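Local coordinates for protein alkaline serine protease (Thermobifida fusca, PDB 2PFE) that probably acts as a serine endopeptidase of the chymotrypsin-like S1 family, the chain here being the mature protease domain of a longer precursor, at residues G52-F55 with P56-M60; T117-A121 with E122-T126; W144-S148 with Q149-V153; N173-L176 with S177-L181. All coordinates share one frame; numbering follows the deposited sequence.

Going along the chain, interaction 1 closes the turn that leads from strand 48-54 into strand 60-65 of the N-terminal barrel and carries Asp59 of the predicted charge relay. Interaction 2 closes a small two-stranded hairpin near the active site, and interaction 3 a second hairpin, strands 143-146 and 149-157, in the C-terminal barrel. Interaction 4 finishes the helix near the C terminus. All four follow one another in series; none nests in or crosses another. They still meet in space: Gly57 of interaction 1 bonds through its backbone to Thr124 and Thr126 of interaction 2, helix 172-179 packs on Arg58 and Met60, and Val153 of interaction 3 touches Leu175.

Interaction 1: residues G52-F55 with P56-M60; sequences GSYF and PGRDM
Pro56 sets CB over the face of the Phe55 ring, a CH-pi contact in which Pro56 CB sits 4.3 Å from the Phe55 ring centroid and almost on the ring normal, the two side chains crossing at about a right angle. The pair belongs to the turn of the hairpin between strands 48-54 and 60-65, in the N-terminal barrel of this chymotrypsin-like fold, and the peptide joining them is cis, which doubles the proline back onto the aromatic. With chi1 at 174°, Phe55 swings CG away from its own N, and the ring comes to lie alongside Asp59, pointing the same way; Asp59 OD1 is 3.6 Å from Phe55 CD1, with ring and carboxylate planes turned 43° apart. The ring thus flanks the predicted charge-relay aspartate, whose OD2 is hydrogen-bonded to His35 ND1 and Ser155 OG. Tyr54 meets the turn differently: Pro56 O lies in the plane of its ring, 3.2 Å from Tyr54 CD1, while Arg58 CG is over a face. Farther back, Tyr54 CB rests on Met60 CG at 3.8 Å, and the two backbones pair as antiparallel strands, with Tyr54 N donating to Met60 O at 2.7 Å.

Interaction 2: residues T117-A121 with E122-T126; sequences TVRYA and EGTVT
Val118 and Val125 form an antiparallel hydrogen-bonded pair, Val118 N to Val125 O at 2.8 Å and Val125 N to Val118 O at 2.9 Å, and a type I turn from Tyr120 to Gly123 reverses the chain, closed by Gly123 N to Tyr120 O. Tyr120 dominates the face it shares with the two valines. Its CG lies beside the backbone N (chi1 -62°), which turns the ring back along the hairpin: Val118 CG1 lies over one face, toward the rim, and Val125 CG2 comes in at the edge, 3.5 Å from Tyr120 CD1. The hydroxyl leaves the hairpin to hydrogen-bond Ser155 OG, and Phe168 and Leu128 also touch the ring. An alanine here is likely to leave the Val118 and Val125 methyls without their aromatic neighbour and Ser155 without this hydroxyl partner. On the other face, Thr117 CG2 and Thr124 CG2 press together at 3.4 Å, tighter than usual for two carbons. A water spans the strands near the turn, donating to Tyr120 O at 2.7 Å and also hydrogen-bonded to Thr124 OG1. Gly123, the last residue of the turn, has a positive phi of 141°. Backbone bonds of Thr124 and Thr126 with Gly57, and Val125 resting on Phe55 and Asp59, tie the arrangement to the N-terminal barrel: it is a small C-terminal-domain beta hairpin beside the active site, probably as in alpha-lytic protease.

Interaction 3: residues W144-S148 with Q149-V153; sequences WLTGS and QAQGV
Trp144, Gln149 and Gln151 carry this hairpin, whose strands are joined by a type II' turn from Thr146 to Gln149. Trp144 faces a beta bulge: Gln151 N donates to Trp144 O at 2.8 Å, while Trp144 N reaches Gly152 O at 2.9 Å, so one tryptophan is set against two residues of the partner strand. The same Gly152 O lies in the plane of the indole at its edge, 3.4 Å from Trp144 CD1, and the indole NE1 goes on to Thr154 OG1. Gln149 pairs with Thr146 through both backbone bonds, and its CB sits 3.5 Å from Thr146 O; its side chain then turns outward, OE1 accepting from Gln89 N. Gln151 crosses to the other strand. With CG beside the backbone N (chi1 -60°) and the chain bent at chi2, its methylene CG comes to 3.5 Å from Thr146 OG1, and the amide folds back so that Gln151 NE2 donates to Gln149 O at 3.0 Å, from well above that carbonyl's plane. Outside the hairpin, the amide also bonds Ala91 N through OE1 and Gln89 O through NE2. A leucine in its place would probably leave Ala91 N and Gln89 O without these partners and Gln149 O with one donor fewer. Gln149 O is gripped by two donors, Thr146 N and Gln151 NE2, whereas the buried Gly152 N finds no partner. The chemistry thus implies a hairpin with glutamine amides that supply both donors and acceptors to the backbone of Gln89 and Ala91.

Interaction 4: residues N173-L176 with S177-L181; sequences NPLL and SYFGL
A Schellman motif ends helix 172-179, the helix near the C terminus of the chain, and a contact between Leu176 and Leu181 accompanies it. Gly180 takes a positive phi of 60°, the backbone swings round, and two bonds run back into the last turn: Gly180 N to Ser177 O at 3.2 Å, and Leu181 N to Leu176 O at 2.8 Å, the latter nearly straight at 175° and on a lone pair in the carbonyl plane. The side chains of Leu176 and Leu181 meet beside this second bond at about a right angle, Leu176 CD2 lying 3.9 Å from Leu181 CB, the apolar contact that commonly accompanies the motif. Before the turn the bonding is plain alpha-helical: Ser177 N to Asn173 O, Tyr178 N to Pro174 O, and Phe179 N to Leu175 O at 3.2 Å. A trans chi1 of -177° at Leu175 lets its CD2 branch reach two partners, Leu181 CD1 at 3.9 Å and Phe179 CD1 at 4.1 Å. Phe179 CD1 also rests 3.3 Å from Leu175 O, and the ring takes Tyr178 CD2 over one face toward the rim. The helix lies against the N-terminal barrel, with Met60 touching Leu175, Tyr178 and Phe179, the Phe179 ring meeting Trp62, and Leu176 on Val22. At the start of this stretch Asn173 OD1 is hydrogen-bonded to Ser88 OG. The chemistry implies a helix end stopped by its own backbone: Leu181 N satisfies the Leu176 carbonyl of the last turn, while the leucines place an apolar contact at the reversal.

Interaction 1: residues G52-F55 with P56-M60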
loop_
_atom_site.group_PDB
_atom_site.type_symbol
_atom_site.label_atom_id
_atom_site.label_comp_id
_atom_site.label_asym_id
_atom_site.label_seq_id
_atom_site.Cartn_x
_atom_site.Cartn_y
_atom_site.Cartn_z
ATOM N N GLY A 52 -9.657 7.788 6.010
ATOM C CA GLY A 52 -8.890 8.953 5.602
ATOM C C GLY A 52 -8.319 8.710 4.224
ATOM O O GLY A 52 -7.963 7.596 3.900
ATOM N N SER A 53 -8.219 9.773 3.426
ATOM C CA SER A 53 -7.651 9.723 2.087
ATOM C C SER A 53 -7.205 11.121 1.658
ATOM O O SER A 53 -7.990 12.073 1.670
ATOM C CB SER A 53 -8.647 9.147 1.077
ATOM O OG SER A 53 -8.198 9.348 -0.249
ATOM N N TYR A 54 -5.924 11.224 1.328
ATOM C CA TYR A 54 -5.331 12.408 0.746
ATOM C C TYR A 54 -4.814 12.044 -0.638
ATOM O O TYR A 54 -3.787 11.345 -0.772
ATOM C CB TYR A 54 -4.176 12.893 1.627
ATOM C CG TYR A 54 -3.825 14.349 1.426
ATOM C CD1 TYR A 54 -3.663 14.876 0.154
ATOM C CD2 TYR A 54 -3.619 15.190 2.517
ATOM C CE1 TYR A 54 -3.339 16.232 -0.038
ATOM C CE2 TYR A 54 -3.284 16.535 2.340
ATOM C CZ TYR A 54 -3.138 17.039 1.062
ATOM O OH TYR A 54 -2.824 18.377 0.896
ATOM N N PHE A 55 -5.551 12.498 -1.658
ATOM C CA PHE A 55 -5.226 12.268 -3.064
ATOM C C PHE A 55 -6.081 13.206 -3.880
ATOM O O PHE A 55 -7.279 13.266 -3.671
ATOM C CB PHE A 55 -5.521 10.823 -3.537
ATOM C CG PHE A 55 -5.307 10.641 -5.022
ATOM C CD1 PHE A 55 -4.017 10.488 -5.523
ATOM C CD2 PHE A 55 -6.376 10.693 -5.922
ATOM C CE1 PHE A 55 -3.783 10.350 -6.907
ATOM C CE2 PHE A 55 -6.156 10.556 -7.295
ATOM C CZ PHE A 55 -4.863 10.370 -7.791
ATOM N N PRO A 56 -5.475 13.916 -4.829
ATOM C CA PRO A 56 -4.037 14.011 -5.191
ATOM C C PRO A 56 -3.203 14.849 -4.204
ATOM O O PRO A 56 -3.597 15.027 -3.041
ATOM C CB PRO A 56 -4.077 14.668 -6.570
ATOM C CG PRO A 56 -5.334 15.553 -6.524
ATOM C CD PRO A 56 -6.326 14.741 -5.713
ATOM N N GLY A 57 -2.069 15.371 -4.661
ATOM C CA GLY A 57 -1.128 16.041 -3.770
ATOM C C GLY A 57 -0.240 15.022 -3.086
ATOM O O GLY A 57 0.989 15.010 -3.278
ATOM N N ARG A 58 -0.861 14.183 -2.258
ATOM C CA ARG A 58 -0.231 12.952 -1.770
ATOM C C ARG A 58 -1.011 11.772 -2.352
ATOM O O ARG A 58 -1.890 11.970 -3.188
ATOM C CB ARG A 58 -0.176 12.917 -0.238
ATOM C CG ARG A 58 0.623 14.055 0.447
ATOM C CD ARG A 58 2.155 13.928 0.210
ATOM N NE ARG A 58 2.942 14.120 1.436
ATOM C CZ ARG A 58 3.797 13.229 1.963
ATOM N NH1 ARG A 58 4.060 12.052 1.371
ATOM N NH2 ARG A 58 4.425 13.534 3.088
ATOM N N ASP A 59 -0.679 10.552 -1.935
ATOM C CA ASP A 59 -1.469 9.389 -2.347
ATOM C C ASP A 59 -1.543 8.367 -1.219
ATOM O O ASP A 59 -0.979 7.250 -1.294
ATOM C CB ASP A 59 -0.973 8.772 -3.665
ATOM C CG ASP A 59 -1.972 7.776 -4.244
ATOM O OD1 ASP A 59 -3.070 7.618 -3.658
ATOM O OD2 ASP A 59 -1.687 7.154 -5.288
ATOM N N MET A 60 -2.233 8.782 -0.160
ATOM C CA MET A 60 -2.239 8.070 1.097
ATOM C C MET A 60 -3.656 7.978 1.670
ATOM O O MET A 60 -4.438 8.937 1.584
ATOM C CB MET A 60 -1.309 8.765 2.092
ATOM C CG MET A 60 -1.643 10.217 2.369
ATOM S SD MET A 60 -0.457 10.932 3.495
ATOM C CE MET A 60 1.083 10.913 2.654
#

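Interaction 2: residues T117-A121 with E122-T126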
loop_
_atom_site.group_PDB
_atom_site.type_symbol
_atom_site.label_atom_id
_atom_site.label_comp_id
_atom_site.label_asym_id
_atom_site.label_seq_id
_atom_site.Cartn_x
_atom_site.Cartn_y
_atom_site.Cartn_z
ATOM N N THR A 117 7.694 13.785 -8.240
ATOM C CA THR A 117 6.385 14.331 -8.579
ATOM C C THR A 117 5.885 13.666 -9.838
ATOM O O THR A 117 6.637 13.562 -10.814
ATOM C CB THR A 117 6.517 15.823 -8.839
ATOM O OG1 THR A 117 6.851 16.469 -7.611
ATOM C CG2 THR A 117 5.211 16.397 -9.420
ATOM N N VAL A 118 4.647 13.158 -9.802
ATOM C CA VAL A 118 4.028 12.548 -10.980
ATOM C C VAL A 118 2.709 13.265 -11.285
ATOM O O VAL A 118 1.892 13.466 -10.379
ATOM C CB VAL A 118 3.772 11.041 -10.734
ATOM C CG1 VAL A 118 3.094 10.367 -11.928
ATOM C CG2 VAL A 118 5.091 10.334 -10.392
ATOM N N ARG A 119 2.534 13.679 -12.542
ATOM C CA ARG A 119 1.325 14.390 -12.976
ATOM C C ARG A 119 0.273 13.370 -13.444
ATOM O O ARG A 119 0.066 13.216 -14.648
ATOM C CB ARG A 119 1.618 15.462 -14.082
ATOM C CG ARG A 119 2.910 16.328 -13.880
ATOM C CD ARG A 119 2.818 17.775 -14.400
ATOM N NE ARG A 119 4.038 18.354 -15.011
ATOM C CZ ARG A 119 5.315 18.111 -14.681
ATOM N NH1 ARG A 119 5.648 17.285 -13.694
ATOM N NH2 ARG A 119 6.288 18.738 -15.342
ATOM N N TYR A 120 -0.372 12.673 -12.494
ATOM C CA TYR A 120 -1.489 11.774 -12.800
ATOM C C TYR A 120 -2.690 12.537 -13.403
ATOM O O TYR A 120 -2.878 13.738 -13.164
ATOM C CB TYR A 120 -1.975 11.024 -11.554
ATOM C CG TYR A 120 -1.002 10.086 -10.851
ATOM C CD1 TYR A 120 -0.808 10.190 -9.465
ATOM C CD2 TYR A 120 -0.329 9.064 -11.530
ATOM C CE1 TYR A 120 0.051 9.319 -8.776
ATOM C CE2 TYR A 120 0.529 8.183 -10.849
ATOM C CZ TYR A 120 0.717 8.325 -9.469
ATOM O OH TYR A 120 1.541 7.468 -8.776
ATOM N N ALA A 121 -3.528 11.823 -14.154
ATOM C CA ALA A 121 -4.737 12.407 -14.745
ATOM C C ALA A 121 -5.688 13.061 -13.724
ATOM O O ALA A 121 -6.354 14.028 -14.053
ATOM C CB ALA A 121 -5.492 11.362 -15.585
ATOM N N GLU A 122 -5.727 12.541 -12.493
ATOM C CA GLU A 122 -6.589 13.091 -11.422
ATOM C C GLU A 122 -5.960 14.290 -10.715
ATOM O O GLU A 122 -6.623 15.013 -9.960
ATOM C CB GLU A 122 -6.910 12.020 -10.375
ATOM C CG GLU A 122 -7.810 10.914 -10.863
ATOM C CD GLU A 122 -7.054 9.846 -11.620
ATOM O OE1 GLU A 122 -5.800 9.819 -11.550
ATOM O OE2 GLU A 122 -7.716 9.022 -12.282
ATOM N N GLY A 123 -4.675 14.491 -10.967
ATOM C CA GLY A 123 -3.947 15.585 -10.381
ATOM C C GLY A 123 -2.557 15.133 -9.998
ATOM O O GLY A 123 -2.249 13.940 -9.974
ATOM N N THR A 124 -1.740 16.115 -9.677
ATOM C CA THR A 124 -0.328 15.928 -9.424
ATOM C C THR A 124 -0.123 15.384 -8.006
ATOM O O THR A 124 -0.775 15.823 -7.037
ATOM C CB THR A 124 0.407 17.243 -9.683
ATOM O OG1 THR A 124 0.253 17.570 -11.074
ATOM C CG2 THR A 124 1.881 17.119 -9.348
ATOM N N VAL A 125 0.771 14.416 -7.907
ATOM C CA VAL A 125 1.139 13.843 -6.615
ATOM C C VAL A 125 2.641 14.018 -6.411
ATOM O O VAL A 125 3.437 13.754 -7.322
ATOM C CB VAL A 125 0.766 12.346 -6.509
ATOM C CG1 VAL A 125 1.297 11.755 -5.212
ATOM C CG2 VAL A 125 -0.738 12.187 -6.547
ATOM N N THR A 126 3.021 14.469 -5.215
ATOM C CA THR A 126 4.431 14.725 -4.877
ATOM C C THR A 126 4.917 13.724 -3.819
ATOM O O THR A 126 4.114 12.976 -3.250
ATOM C CB THR A 126 4.637 16.178 -4.345
ATOM O OG1 THR A 126 4.012 16.313 -3.066
ATOM C CG2 THR A 126 4.063 17.220 -5.305
HETATM O O HOH W 1 -1.631 16.162 -13.009
#

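Interaction 3: residues W144-S148 with Q149-V153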
loop_
_atom_site.group_PDB
_atom_site.type_symbol
_atom_site.label_atom_id
_atom_site.label_comp_id
_atom_site.label_asym_id
_atom_site.label_seq_id
_atom_site.Cartn_x
_atom_site.Cartn_y
_atom_site.Cartn_z
ATOM N N TRP A 144 5.063 -2.329 0.333
ATOM C CA TRP A 144 6.456 -2.422 -0.105
ATOM C C TRP A 144 7.288 -2.739 1.113
ATOM O O TRP A 144 7.103 -2.111 2.168
ATOM C CB TRP A 144 6.921 -1.081 -0.700
ATOM C CG TRP A 144 6.223 -0.775 -1.981
ATOM C CD1 TRP A 144 4.918 -0.423 -2.129
ATOM C CD2 TRP A 144 6.779 -0.830 -3.321
ATOM N NE1 TRP A 144 4.611 -0.265 -3.464
ATOM C CE2 TRP A 144 5.730 -0.509 -4.216
ATOM C CE3 TRP A 144 8.048 -1.146 -3.842
ATOM C CZ2 TRP A 144 5.908 -0.444 -5.599
ATOM C CZ3 TRP A 144 8.223 -1.120 -5.239
ATOM C CH2 TRP A 144 7.150 -0.758 -6.096
ATOM N N LEU A 145 8.184 -3.705 0.961
ATOM C CA LEU A 145 9.076 -4.162 2.027
ATOM C C LEU A 145 10.518 -4.196 1.564
ATOM O O LEU A 145 10.827 -4.606 0.422
ATOM C CB LEU A 145 8.692 -5.575 2.504
ATOM C CG LEU A 145 7.400 -5.750 3.296
ATOM C CD1 LEU A 145 7.044 -7.234 3.329
ATOM C CD2 LEU A 145 7.534 -5.172 4.680
ATOM N N THR A 146 11.397 -3.735 2.437
ATOM C CA THR A 146 12.808 -4.057 2.310
ATOM C C THR A 146 13.097 -4.936 3.512
ATOM O O THR A 146 13.112 -4.459 4.657
ATOM C CB THR A 146 13.694 -2.802 2.286
ATOM O OG1 THR A 146 13.326 -2.007 1.148
ATOM C CG2 THR A 146 15.169 -3.201 2.181
ATOM N N GLY A 147 13.307 -6.227 3.257
ATOM C CA GLY A 147 13.361 -7.220 4.346
ATOM C C GLY A 147 12.050 -7.214 5.114
ATOM O O GLY A 147 10.978 -7.343 4.520
ATOM N N SER A 148 12.127 -7.026 6.433
ATOM C CA SER A 148 10.920 -6.950 7.269
ATOM C C SER A 148 10.444 -5.506 7.553
ATOM O O SER A 148 9.550 -5.271 8.384
ATOM C CB SER A 148 11.169 -7.683 8.579
ATOM O OG SER A 148 12.208 -7.027 9.274
ATOM N N GLN A 149 11.023 -4.538 6.845
ATOM C CA GLN A 149 10.725 -3.126 7.087
ATOM C C GLN A 149 9.780 -2.531 6.040
ATOM O O GLN A 149 10.098 -2.488 4.837
ATOM C CB GLN A 149 12.017 -2.297 7.171
ATOM C CG GLN A 149 12.989 -2.789 8.270
ATOM C CD GLN A 149 12.457 -2.623 9.694
ATOM O OE1 GLN A 149 11.690 -1.713 9.989
ATOM N NE2 GLN A 149 12.887 -3.510 10.591
ATOM N N ALA A 150 8.611 -2.082 6.508
ATOM C CA ALA A 150 7.602 -1.435 5.668
ATOM C C ALA A 150 8.174 -0.166 5.045
ATOM O O ALA A 150 8.804 0.642 5.739
ATOM C CB ALA A 150 6.373 -1.093 6.510
ATOM N N GLN A 151 7.949 0.007 3.742
ATOM C CA GLN A 151 8.445 1.160 2.971
ATOM C C GLN A 151 7.364 2.092 2.457
ATOM O O GLN A 151 7.599 3.303 2.413
ATOM C CB GLN A 151 9.302 0.709 1.774
ATOM C CG GLN A 151 10.544 -0.095 2.172
ATOM C CD GLN A 151 11.427 0.635 3.155
ATOM O OE1 GLN A 151 11.781 1.786 2.916
ATOM N NE2 GLN A 151 11.782 -0.020 4.273
ATOM N N GLY A 152 6.220 1.541 2.027
ATOM C CA GLY A 152 5.234 2.359 1.338
ATOM C C GLY A 152 4.090 1.538 0.819
ATOM O O GLY A 152 4.041 0.329 1.054
ATOM N N VAL A 153 3.189 2.227 0.128
ATOM C CA VAL A 153 2.066 1.607 -0.535
ATOM C C VAL A 153 2.062 2.008 -2.009
ATOM O O VAL A 153 2.435 3.131 -2.360
ATOM C CB VAL A 153 0.717 1.972 0.150
ATOM C CG1 VAL A 153 0.669 1.406 1.576
ATOM C CG2 VAL A 153 0.518 3.462 0.192
#

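Interaction 4: residues N173-L176 with S177-L181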
loop_
_atom_site.group_PDB
_atom_site.type_symbol
_atom_site.label_atom_id
_atom_site.label_comp_id
_atom_site.label_asym_id
_atom_site.label_seq_id
_atom_site.Cartn_x
_atom_site.Cartn_y
_atom_site.Cartn_z
ATOM N N ASN A 173 5.772 6.060 6.285
ATOM C CA ASN A 173 5.858 6.859 7.486
ATOM C C ASN A 173 5.060 8.175 7.448
ATOM O O ASN A 173 4.414 8.506 8.446
ATOM C CB ASN A 173 7.311 7.035 7.924
ATOM C CG ASN A 173 7.895 5.761 8.509
ATOM O OD1 ASN A 173 7.174 4.896 9.022
ATOM N ND2 ASN A 173 9.207 5.625 8.413
ATOM N N PRO A 174 5.107 8.928 6.323
ATOM C CA PRO A 174 4.222 10.088 6.215
ATOM C C PRO A 174 2.735 9.743 6.330
ATOM O O PRO A 174 1.966 10.545 6.845
ATOM C CB PRO A 174 4.538 10.647 4.823
ATOM C CG PRO A 174 5.932 10.227 4.569
ATOM C CD PRO A 174 6.010 8.846 5.156
ATOM N N LEU A 175 2.342 8.569 5.838
ATOM C CA LEU A 175 0.954 8.129 5.877
ATOM C C LEU A 175 0.551 7.863 7.343
ATOM O O LEU A 175 -0.483 8.342 7.820
ATOM C CB LEU A 175 0.778 6.876 4.994
ATOM C CG LEU A 175 -0.636 6.298 4.852
ATOM C CD1 LEU A 175 -0.709 5.433 3.591
ATOM C CD2 LEU A 175 -1.046 5.494 6.063
ATOM N N LEU A 176 1.399 7.148 8.071
ATOM C CA LEU A 176 1.086 6.815 9.461
ATOM C C LEU A 176 1.010 8.101 10.280
ATOM O O LEU A 176 0.127 8.276 11.126
ATOM C CB LEU A 176 2.139 5.887 10.063
ATOM C CG LEU A 176 2.347 4.563 9.332
ATOM C CD1 LEU A 176 3.599 3.889 9.901
ATOM C CD2 LEU A 176 1.100 3.694 9.500
ATOM N N SER A 177 1.934 9.017 10.006
ATOM C CA SER A 177 1.963 10.299 10.720
ATOM C C SER A 177 0.721 11.156 10.434
ATOM O O SER A 177 0.093 11.672 11.360
ATOM C CB SER A 177 3.249 11.067 10.410
ATOM O OG SER A 177 3.262 12.336 11.039
ATOM N N TYR A 178 0.371 11.305 9.157
ATOM C CA TYR A 178 -0.735 12.197 8.788
ATOM C C TYR A 178 -2.037 11.766 9.438
ATOM O O TYR A 178 -2.811 12.590 9.908
ATOM C CB TYR A 178 -0.936 12.222 7.280
ATOM C CG TYR A 178 -1.837 13.364 6.828
ATOM C CD1 TYR A 178 -1.318 14.646 6.647
ATOM C CD2 TYR A 178 -3.206 13.168 6.601
ATOM C CE1 TYR A 178 -2.133 15.712 6.236
ATOM C CE2 TYR A 178 -4.031 14.227 6.201
ATOM C CZ TYR A 178 -3.493 15.493 6.026
ATOM O OH TYR A 178 -4.290 16.540 5.635
ATOM N N PHE A 179 -2.280 10.457 9.401
ATOM C CA PHE A 179 -3.540 9.904 9.898
ATOM C C PHE A 179 -3.506 9.470 11.364
ATOM O O PHE A 179 -4.512 8.986 11.889
ATOM C CB PHE A 179 -4.020 8.753 9.003
ATOM C CG PHE A 179 -4.328 9.182 7.603
ATOM C CD1 PHE A 179 -3.550 8.716 6.546
ATOM C CD2 PHE A 179 -5.365 10.089 7.343
ATOM C CE1 PHE A 179 -3.802 9.109 5.240
ATOM C CE2 PHE A 179 -5.621 10.489 6.034
ATOM C CZ PHE A 179 -4.837 10.006 4.984
ATOM N N GLY A 180 -2.361 9.667 12.022
ATOM C CA GLY A 180 -2.196 9.286 13.425
ATOM C C GLY A 180 -2.393 7.793 13.666
ATOM O O GLY A 180 -3.160 7.401 14.555
ATOM N N LEU A 181 -1.706 6.971 12.860
ATOM C CA LEU A 181 -1.834 5.498 12.848
ATOM C C LEU A 181 -0.598 4.810 13.421
ATOM O O LEU A 181 0.527 5.329 13.301
ATOM C CB LEU A 181 -2.036 5.014 11.401
ATOM C CG LEU A 181 -3.247 5.619 10.686
ATOM C CD1 LEU A 181 -3.260 5.263 9.206
ATOM C CD2 LEU A 181 -4.549 5.184 11.368
#